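Local coordinates for protein tryptophan halogenase (Shewanella frigidimarina, PDB 2PYX) that probably acts as a flavin-dependent monooxygenase-type enzyme that binds FAD and is thought to halogenate tryptophan, at residues 278-286 and 296-304; 407-415 and 465-474. One frame throughout, in Å; residues are numbered along the deposited sequence.

Contact 1 (278-286 and 296-304); sequences AQPNGWIWD and GYVYSSSHT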
loop_
_atom_site.group_PDB
_atom_site.type_symbol
_atom_site.label_atom_id
_atom_site.label_comp_id
_atom_site.label_asym_id
_atom_site.label_seq_id
_atom_site.Cartn_x
_atom_site.Cartn_y
_atom_site.Cartn_z
ATOM N N ALA A 278 -9.331 12.255 10.337
ATOM C CA ALA A 278 -10.727 12.199 9.942
ATOM C C ALA A 278 -11.342 13.590 9.932
ATOM O O ALA A 278 -11.009 14.417 10.785
ATOM C CB ALA A 278 -11.542 11.286 10.851
ATOM N N GLN A 279 -12.227 13.793 8.957
ATOM C CA GLN A 279 -12.937 15.050 8.715
ATOM C C GLN A 279 -14.436 14.749 8.663
ATOM O O GLN A 279 -14.829 13.559 8.761
ATOM C CB GLN A 279 -12.441 15.684 7.415
ATOM C CG GLN A 279 -10.949 15.880 7.316
ATOM C CD GLN A 279 -10.417 16.861 8.346
ATOM O OE1 GLN A 279 -11.047 17.913 8.600
ATOM N NE2 GLN A 279 -9.263 16.532 8.963
ATOM N N PRO A 280 -15.301 15.782 8.538
ATOM C CA PRO A 280 -16.739 15.501 8.512
ATOM C C PRO A 280 -17.213 14.547 7.414
ATOM O O PRO A 280 -18.210 13.849 7.649
ATOM C CB PRO A 280 -17.360 16.898 8.381
ATOM C CG PRO A 280 -16.356 17.789 9.070
ATOM C CD PRO A 280 -15.025 17.240 8.639
ATOM N N ASN A 281 -16.533 14.556 6.269
ATOM C CA ASN A 281 -16.984 13.816 5.105
ATOM C C ASN A 281 -15.900 12.989 4.438
ATOM O O ASN A 281 -15.990 12.719 3.236
ATOM C CB ASN A 281 -17.662 14.768 4.109
ATOM C CG ASN A 281 -18.926 15.330 4.671
ATOM O OD1 ASN A 281 -19.877 14.604 4.877
ATOM N ND2 ASN A 281 -18.949 16.634 4.934
ATOM N N GLY A 282 -14.900 12.597 5.218
ATOM C CA GLY A 282 -13.800 11.811 4.704
ATOM C C GLY A 282 -12.609 11.918 5.640
ATOM O O GLY A 282 -12.774 11.983 6.850
ATOM N N TRP A 283 -11.418 11.933 5.084
ATOM C CA TRP A 283 -10.202 12.006 5.889
ATOM C C TRP A 283 -9.106 12.621 5.059
ATOM O O TRP A 283 -9.109 12.549 3.815
ATOM C CB TRP A 283 -9.813 10.614 6.414
ATOM C CG TRP A 283 -9.521 9.611 5.343
ATOM C CD1 TRP A 283 -10.426 8.821 4.641
ATOM C CD2 TRP A 283 -8.225 9.264 4.838
ATOM N NE1 TRP A 283 -9.746 8.044 3.732
ATOM C CE2 TRP A 283 -8.403 8.278 3.843
ATOM C CE3 TRP A 283 -6.925 9.681 5.125
ATOM C CZ2 TRP A 283 -7.328 7.732 3.123
ATOM C CZ3 TRP A 283 -5.848 9.088 4.467
ATOM C CH2 TRP A 283 -6.062 8.119 3.467
ATOM N N ILE A 284 -8.138 13.224 5.763
ATOM C CA ILE A 284 -7.004 13.865 5.130
ATOM C C ILE A 284 -5.698 13.119 5.377
ATOM O O ILE A 284 -5.388 12.820 6.532
ATOM C CB ILE A 284 -6.889 15.298 5.625
ATOM C CG1 ILE A 284 -8.020 16.103 5.004
ATOM C CG2 ILE A 284 -5.572 15.922 5.250
ATOM C CD1 ILE A 284 -8.141 17.564 5.517
ATOM N N TRP A 285 -5.006 12.764 4.289
ATOM C CA TRP A 285 -3.698 12.109 4.382
ATOM C C TRP A 285 -2.616 13.170 4.469
ATOM O O TRP A 285 -2.795 14.308 4.005
ATOM C CB TRP A 285 -3.415 11.172 3.224
ATOM C CG TRP A 285 -2.949 11.804 1.953
ATOM C CD1 TRP A 285 -1.726 12.358 1.695
ATOM C CD2 TRP A 285 -3.678 11.864 0.723
ATOM N NE1 TRP A 285 -1.652 12.755 0.377
ATOM C CE2 TRP A 285 -2.851 12.467 -0.233
ATOM C CE3 TRP A 285 -4.969 11.457 0.341
ATOM C CZ2 TRP A 285 -3.273 12.675 -1.550
ATOM C CZ3 TRP A 285 -5.383 11.683 -0.948
ATOM C CH2 TRP A 285 -4.542 12.294 -1.878
ATOM N N ASP A 286 -1.500 12.797 5.093
ATOM C CA ASP A 286 -0.402 13.739 5.270
ATOM C C ASP A 286 0.842 12.858 5.245
ATOM O O ASP A 286 1.049 12.068 6.163
ATOM C CB ASP A 286 -0.599 14.539 6.559
ATOM C CG ASP A 286 0.401 15.686 6.707
ATOM O OD1 ASP A 286 1.564 15.531 6.260
ATOM O OD2 ASP A 286 0.009 16.705 7.337
ATOM N N GLY A 296 -3.825 15.318 1.173
ATOM C CA GLY A 296 -5.024 15.204 0.375
ATOM C C GLY A 296 -6.241 14.891 1.193
ATOM O O GLY A 296 -6.147 14.158 2.171
ATOM N N TYR A 297 -7.388 15.437 0.780
ATOM C CA TYR A 297 -8.642 15.155 1.420
ATOM C C TYR A 297 -9.388 14.158 0.510
ATOM O O TYR A 297 -9.686 14.444 -0.651
ATOM C CB TYR A 297 -9.480 16.430 1.540
ATOM C CG TYR A 297 -10.786 16.322 2.287
ATOM C CD1 TYR A 297 -11.076 15.250 3.125
ATOM C CD2 TYR A 297 -11.742 17.323 2.180
ATOM C CE1 TYR A 297 -12.323 15.194 3.831
ATOM C CE2 TYR A 297 -12.948 17.249 2.849
ATOM C CZ TYR A 297 -13.239 16.213 3.699
ATOM O OH TYR A 297 -14.393 16.115 4.397
ATOM N N VAL A 298 -9.618 12.953 1.056
ATOM C CA VAL A 298 -10.450 11.917 0.456
ATOM C C VAL A 298 -11.842 12.114 1.000
ATOM O O VAL A 298 -12.031 12.105 2.210
ATOM C CB VAL A 298 -9.914 10.539 0.886
ATOM C CG1 VAL A 298 -10.889 9.434 0.506
ATOM C CG2 VAL A 298 -8.540 10.316 0.322
ATOM N N TYR A 299 -12.818 12.222 0.110
ATOM C CA TYR A 299 -14.169 12.537 0.555
ATOM C C TYR A 299 -15.256 11.987 -0.392
ATOM O O TYR A 299 -14.965 11.523 -1.493
ATOM C CB TYR A 299 -14.339 14.054 0.763
ATOM C CG TYR A 299 -14.206 14.907 -0.450
ATOM C CD1 TYR A 299 -12.978 15.364 -0.848
ATOM C CD2 TYR A 299 -15.326 15.297 -1.195
ATOM C CE1 TYR A 299 -12.826 16.142 -1.978
ATOM C CE2 TYR A 299 -15.183 16.087 -2.335
ATOM C CZ TYR A 299 -13.927 16.553 -2.700
ATOM O OH TYR A 299 -13.772 17.329 -3.841
ATOM N N SER A 300 -16.491 12.056 0.076
ATOM C CA SER A 300 -17.664 11.542 -0.685
ATOM C C SER A 300 -18.438 12.690 -1.283
ATOM O O SER A 300 -18.963 13.510 -0.528
ATOM C CB SER A 300 -18.558 10.791 0.255
ATOM O OG SER A 300 -19.785 10.451 -0.353
ATOM N N SER A 301 -18.542 12.704 -2.609
ATOM C CA SER A 301 -19.328 13.761 -3.281
ATOM C C SER A 301 -20.817 13.670 -3.021
ATOM O O SER A 301 -21.532 14.652 -3.265
ATOM C CB SER A 301 -19.086 13.734 -4.770
ATOM O OG SER A 301 -19.410 12.499 -5.359
ATOM N N SER A 302 -21.313 12.516 -2.547
ATOM C CA SER A 302 -22.717 12.445 -2.162
ATOM C C SER A 302 -22.961 12.940 -0.761
ATOM O O SER A 302 -24.128 12.953 -0.326
ATOM C CB SER A 302 -23.299 11.055 -2.358
ATOM O OG SER A 302 -22.722 10.137 -1.463
ATOM N N HIS A 303 -21.906 13.366 -0.063
ATOM C CA HIS A 303 -22.023 13.974 1.249
ATOM C C HIS A 303 -21.614 15.444 1.303
ATOM O O HIS A 303 -22.102 16.158 2.166
ATOM C CB HIS A 303 -21.221 13.192 2.293
ATOM C CG HIS A 303 -21.794 11.840 2.554
ATOM N ND1 HIS A 303 -21.473 10.743 1.788
ATOM C CD2 HIS A 303 -22.659 11.402 3.499
ATOM C CE1 HIS A 303 -22.138 9.689 2.238
ATOM N NE2 HIS A 303 -22.881 10.065 3.259
ATOM N N THR A 304 -20.720 15.863 0.416
ATOM C CA THR A 304 -20.276 17.249 0.353
ATOM C C THR A 304 -19.980 17.669 -1.074
ATOM O O THR A 304 -19.543 16.869 -1.911
ATOM C CB THR A 304 -19.034 17.489 1.215
ATOM O OG1 THR A 304 -18.660 18.880 1.117
ATOM C CG2 THR A 304 -17.846 16.679 0.750
#
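The carbonyl oxygen of Gly296 is met by one N-H and one C-H of the facing strand. Trp285 N lies 2.8 Å from Gly296 O, and Ile284 CA comes to 3.1 Å from Gly296 O in a CA-H...O contact. Trp285 with Gly296 and Trp283 with Val298 are antiparallel hydrogen-bonded pairs of the beta hairpin made by strands 282-288 and 292-299. In the second pair Val298 N is 2.8 Å from Trp283 O.

Trp283, Trp285 and Val298 share one face of the sheet. The six-membered ring of Trp285 lies flat over Gly296, with Gly296 CA 3.4 Å from its centroid and 5° off the ring normal. CG of Trp285 stands between its backbone N and carbonyl carbon (chi1 80°), which folds the indole back over the neighbouring strand. A side chain at Gly296 would run into that ring. Val298 meets both indoles: its CB sits over the five-membered ring of Trp283, and its CG2 touches the edge of Trp285, 3.7 Å from Trp285 CZ3.

On the other face, Tyr297 reaches to the type I turn from Gln279 to Gly282. Asn281 N donates to Tyr297 OH at 3.2 Å, with a bent angle of 135°. Ile284 CG1 meets the Tyr297 ring obliquely, and helix 306-317 touches this face. Past the end of the strand pairing, Ser300 N donates to Asn281 O at 3.3 Å. Asn281 OD1 lies against His303 CB, and its ND2 is near Thr304 CB.

Each face thus joins the hairpin to something else. The Tyr297 hydroxyl takes a long, bent bond from the turn, and Trp283 NE1 bonds to Glu358 near the predicted tryptophan-binding residue Glu361.

Contact 2 (407-415 and 465-474); sequences FLKLHYVIS and FQYVLYGMSF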
loop_
_atom_site.group_PDB
_atom_site.type_symbol
_atom_site.label_atom_id
_atom_site.label_comp_id
_atom_site.label_asym_id
_atom_site.label_seq_id
_atom_site.Cartn_x
_atom_site.Cartn_y
_atom_site.Cartn_z
ATOM N N PHE A 407 -11.119 -4.487 5.469
ATOM C CA PHE A 407 -10.179 -3.863 6.402
ATOM C C PHE A 407 -10.359 -2.342 6.397
ATOM O O PHE A 407 -10.399 -1.703 7.453
ATOM C CB PHE A 407 -8.722 -4.257 6.103
ATOM C CG PHE A 407 -7.734 -3.696 7.098
ATOM C CD1 PHE A 407 -7.937 -3.837 8.457
ATOM C CD2 PHE A 407 -6.616 -3.004 6.667
ATOM C CE1 PHE A 407 -7.010 -3.321 9.380
ATOM C CE2 PHE A 407 -5.688 -2.506 7.574
ATOM C CZ PHE A 407 -5.895 -2.662 8.925
ATOM N N LEU A 408 -10.442 -1.753 5.206
ATOM C CA LEU A 408 -10.680 -0.302 5.125
ATOM C C LEU A 408 -11.997 0.063 5.761
ATOM O O LEU A 408 -12.075 0.968 6.572
ATOM C CB LEU A 408 -10.635 0.167 3.686
ATOM C CG LEU A 408 -9.237 0.510 3.168
ATOM C CD1 LEU A 408 -8.200 -0.596 3.343
ATOM C CD2 LEU A 408 -9.307 0.975 1.713
ATOM N N LYS A 409 -13.056 -0.673 5.424
ATOM C CA LYS A 409 -14.382 -0.366 5.985
ATOM C C LYS A 409 -14.387 -0.443 7.511
ATOM O O LYS A 409 -15.070 0.352 8.181
ATOM C CB LYS A 409 -15.421 -1.308 5.404
ATOM C CG LYS A 409 -16.851 -1.071 5.911
ATOM C CD LYS A 409 -17.359 0.376 5.568
ATOM C CE LYS A 409 -18.819 0.522 5.955
ATOM N NZ LYS A 409 -19.513 1.699 5.288
ATOM N N LEU A 410 -13.650 -1.403 8.078
ATOM C CA LEU A 410 -13.521 -1.527 9.539
ATOM C C LEU A 410 -13.163 -0.193 10.196
ATOM O O LEU A 410 -13.612 0.096 11.286
ATOM C CB LEU A 410 -12.417 -2.560 9.882
ATOM C CG LEU A 410 -12.193 -2.844 11.385
ATOM C CD1 LEU A 410 -13.387 -3.436 12.044
ATOM C CD2 LEU A 410 -10.983 -3.787 11.594
ATOM N N HIS A 411 -12.273 0.578 9.556
ATOM C CA HIS A 411 -11.795 1.841 10.112
ATOM C C HIS A 411 -12.966 2.783 10.342
ATOM O O HIS A 411 -12.933 3.589 11.297
ATOM C CB HIS A 411 -10.790 2.535 9.202
ATOM C CG HIS A 411 -9.468 1.833 9.049
ATOM N ND1 HIS A 411 -9.355 0.568 8.496
ATOM C CD2 HIS A 411 -8.206 2.234 9.335
ATOM C CE1 HIS A 411 -8.068 0.245 8.431
ATOM N NE2 HIS A 411 -7.350 1.238 8.930
ATOM N N TYR A 412 -13.956 2.737 9.476
ATOM C CA TYR A 412 -15.134 3.607 9.585
ATOM C C TYR A 412 -16.187 3.050 10.512
ATOM O O TYR A 412 -16.838 3.778 11.258
ATOM C CB TYR A 412 -15.780 3.813 8.206
ATOM C CG TYR A 412 -14.912 4.514 7.208
ATOM C CD1 TYR A 412 -14.861 5.898 7.174
ATOM C CD2 TYR A 412 -14.122 3.833 6.278
ATOM C CE1 TYR A 412 -14.072 6.536 6.276
ATOM C CE2 TYR A 412 -13.349 4.501 5.351
ATOM C CZ TYR A 412 -13.317 5.861 5.361
ATOM O OH TYR A 412 -12.534 6.535 4.438
ATOM N N VAL A 413 -16.438 1.759 10.409
ATOM C CA VAL A 413 -17.646 1.176 11.045
ATOM C C VAL A 413 -17.630 1.254 12.552
ATOM O O VAL A 413 -18.683 1.321 13.190
ATOM C CB VAL A 413 -17.845 -0.313 10.720
ATOM C CG1 VAL A 413 -19.062 -0.907 11.541
ATOM C CG2 VAL A 413 -18.092 -0.507 9.301
ATOM N N ILE A 414 -16.429 1.201 13.134
ATOM C CA ILE A 414 -16.298 1.202 14.587
ATOM C C ILE A 414 -16.017 2.584 15.199
ATOM O O ILE A 414 -15.733 2.706 16.407
ATOM C CB ILE A 414 -15.284 0.155 15.068
ATOM C CG1 ILE A 414 -13.874 0.517 14.638
ATOM C CG2 ILE A 414 -15.697 -1.225 14.569
ATOM C CD1 ILE A 414 -12.838 -0.570 14.957
ATOM N N SER A 415 -16.157 3.624 14.392
ATOM C CA SER A 415 -16.172 4.976 14.942
ATOM C C SER A 415 -17.405 5.200 15.807
ATOM O O SER A 415 -18.444 4.558 15.628
ATOM C CB SER A 415 -16.185 6.022 13.805
ATOM O OG SER A 415 -16.074 7.336 14.365
ATOM N N PHE A 465 -5.739 -6.157 11.942
ATOM C CA PHE A 465 -7.104 -6.059 12.400
ATOM C C PHE A 465 -7.139 -5.763 13.884
ATOM O O PHE A 465 -7.951 -4.953 14.350
ATOM C CB PHE A 465 -7.886 -7.314 12.049
ATOM C CG PHE A 465 -8.161 -7.446 10.583
ATOM C CD1 PHE A 465 -7.198 -7.960 9.732
ATOM C CD2 PHE A 465 -9.355 -6.989 10.043
ATOM C CE1 PHE A 465 -7.446 -8.054 8.365
ATOM C CE2 PHE A 465 -9.604 -7.070 8.692
ATOM C CZ PHE A 465 -8.643 -7.613 7.849
ATOM N N GLN A 466 -6.268 -6.387 14.663
ATOM C CA GLN A 466 -6.194 -6.087 16.091
ATOM C C GLN A 466 -5.809 -4.638 16.344
ATOM O O GLN A 466 -6.394 -3.961 17.189
ATOM C CB GLN A 466 -5.158 -7.003 16.756
ATOM C CG GLN A 466 -5.517 -8.490 16.661
ATOM C CD GLN A 466 -4.402 -9.411 17.129
ATOM O OE1 GLN A 466 -3.238 -8.991 17.260
ATOM N NE2 GLN A 466 -4.767 -10.669 17.428
ATOM N N TYR A 467 -4.822 -4.149 15.611
ATOM C CA TYR A 467 -4.348 -2.782 15.846
ATOM C C TYR A 467 -5.455 -1.765 15.584
ATOM O O TYR A 467 -5.586 -0.787 16.310
ATOM C CB TYR A 467 -3.165 -2.439 14.970
ATOM C CG TYR A 467 -1.862 -3.002 15.410
ATOM C CD1 TYR A 467 -1.354 -2.736 16.695
ATOM C CD2 TYR A 467 -1.074 -3.723 14.536
ATOM C CE1 TYR A 467 -0.077 -3.232 17.081
ATOM C CE2 TYR A 467 0.226 -4.197 14.932
ATOM C CZ TYR A 467 0.688 -3.954 16.206
ATOM O OH TYR A 467 1.959 -4.413 16.569
ATOM N N VAL A 468 -6.225 -1.961 14.511
ATOM C CA VAL A 468 -7.318 -1.046 14.202
ATOM C C VAL A 468 -8.471 -1.239 15.179
ATOM O O VAL A 468 -8.970 -0.262 15.765
ATOM C CB VAL A 468 -7.768 -1.163 12.726
ATOM C CG1 VAL A 468 -9.049 -0.329 12.476
ATOM C CG2 VAL A 468 -6.654 -0.676 11.811
ATOM N N LEU A 469 -8.924 -2.473 15.369
ATOM C CA LEU A 469 -10.073 -2.733 16.223
ATOM C C LEU A 469 -9.857 -2.143 17.615
ATOM O O LEU A 469 -10.721 -1.458 18.156
ATOM C CB LEU A 469 -10.326 -4.240 16.305
ATOM C CG LEU A 469 -11.644 -4.734 16.865
ATOM C CD1 LEU A 469 -12.817 -4.360 15.982
ATOM C CD2 LEU A 469 -11.647 -6.239 17.027
ATOM N N TYR A 470 -8.716 -2.460 18.214
ATOM C CA TYR A 470 -8.437 -2.035 19.581
ATOM C C TYR A 470 -7.828 -0.651 19.650
ATOM O O TYR A 470 -7.946 0.026 20.682
ATOM C CB TYR A 470 -7.626 -3.084 20.321
ATOM C CG TYR A 470 -8.401 -4.389 20.383
ATOM C CD1 TYR A 470 -9.692 -4.465 20.936
ATOM C CD2 TYR A 470 -7.908 -5.534 19.766
ATOM C CE1 TYR A 470 -10.439 -5.614 20.906
ATOM C CE2 TYR A 470 -8.666 -6.717 19.760
ATOM C CZ TYR A 470 -9.909 -6.769 20.314
ATOM O OH TYR A 470 -10.660 -7.919 20.275
ATOM N N GLY A 471 -7.196 -0.184 18.580
ATOM C CA GLY A 471 -6.856 1.222 18.489
ATOM C C GLY A 471 -8.075 2.106 18.667
ATOM O O GLY A 471 -7.989 3.193 19.288
HETATM N N MSE A 472 -9.190 1.667 18.120
HETATM C CA MSE A 472 -10.435 2.404 18.162
HETATM C C MSE A 472 -11.353 1.989 19.301
HETATM O O MSE A 472 -12.549 2.268 19.290
HETATM C CB MSE A 472 -11.125 2.316 16.790
HETATM C CG MSE A 472 -10.264 2.864 15.701
HETATM SE SE MSE A 472 -11.220 2.951 13.968
HETATM C CE MSE A 472 -12.602 4.352 14.470
ATOM N N SER A 473 -10.797 1.323 20.315
ATOM C CA SER A 473 -11.495 1.069 21.583
ATOM C C SER A 473 -12.693 0.144 21.489
ATOM O O SER A 473 -13.605 0.185 22.325
ATOM C CB SER A 473 -11.893 2.383 22.243
ATOM O OG SER A 473 -10.724 3.138 22.479
ATOM N N PHE A 474 -12.670 -0.749 20.497
ATOM C CA PHE A 474 -13.739 -1.734 20.379
ATOM C C PHE A 474 -13.734 -2.689 21.566
ATOM O O PHE A 474 -12.659 -3.100 22.015
ATOM C CB PHE A 474 -13.523 -2.504 19.086
ATOM C CG PHE A 474 -14.628 -3.472 18.731
ATOM C CD1 PHE A 474 -15.644 -3.109 17.883
ATOM C CD2 PHE A 474 -14.574 -4.813 19.162
ATOM C CE1 PHE A 474 -16.600 -4.022 17.484
ATOM C CE2 PHE A 474 -15.535 -5.696 18.770
ATOM C CZ PHE A 474 -16.542 -5.319 17.940
HETATM O O HOH W 1 -14.132 4.264 18.174
HETATM O O HOH W 2 -14.976 0.966 18.480
#
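Next to the predicted tryptophan-binding residue Glu361, His411 of helix 383-413 meets Val468 of helix 462-471. The two helical segments run nearly parallel, at 11°, with axes 9.8 Å apart. Val468 CG1 sits squarely over one face of the imidazole, and Val468 CG2 lies 3.5 Å from His411 NE2. His411 ND1 donates to Phe407 O at 2.7 Å, in the plane of the ring, while NE2 bonds to Glu361. These two bonds fix the rotation of the ring. With an alanine in its place, Glu361 and Phe407 O would probably each lose a partner, and Val468 CG1 the ring face it covers.

One turn earlier in the helix, the edge of Phe407 points at the face of Phe465, with Phe407 CD1 3.6 Å from Phe465 CE2 and the planes at 54°. Leu410 CD2 meets the Phe465 ring obliquely. At the C-terminal ends, SE of selenomethionine Met472 lies 3.2 Å from His411 O, and the bend at chi3 (66°) turns CE toward that oxygen and Ser415 N. Ile414 CG1 packs on the selenium. Two waters lie within hydrogen-bonding distance of both Ile414 O and Met472 O.

No direct hydrogen bond joins the segments. Apolar contacts hold them together. Both imidazole nitrogens are used, while buried His411 O has no hydrogen-bond partner.

Contact 1 comes first along the chain and contact 2 follows, with centres about 18 Å apart. Contact 1 pairs the two strands of a hairpin in the large mixed sheet. Contact 2 joins helices 383-413 and 462-471, and Val468 and Met472 of the latter segment touch Tyr109 in strand 108-112 of the same sheet. The two meet directly where Trp283 CD1 lies 3.1 Å from Tyr412 OH. Glu358 ties them further, because Tyr412 OH shares the carboxylate oxygen OE2 used by Trp283. Trp97 is another shared neighbour: its ring meets Trp283 and its carbonyl oxygen is hydrogen-bonded to Ser415 OG. Sheet and helices therefore converge around the predicted tryptophan site at Glu361.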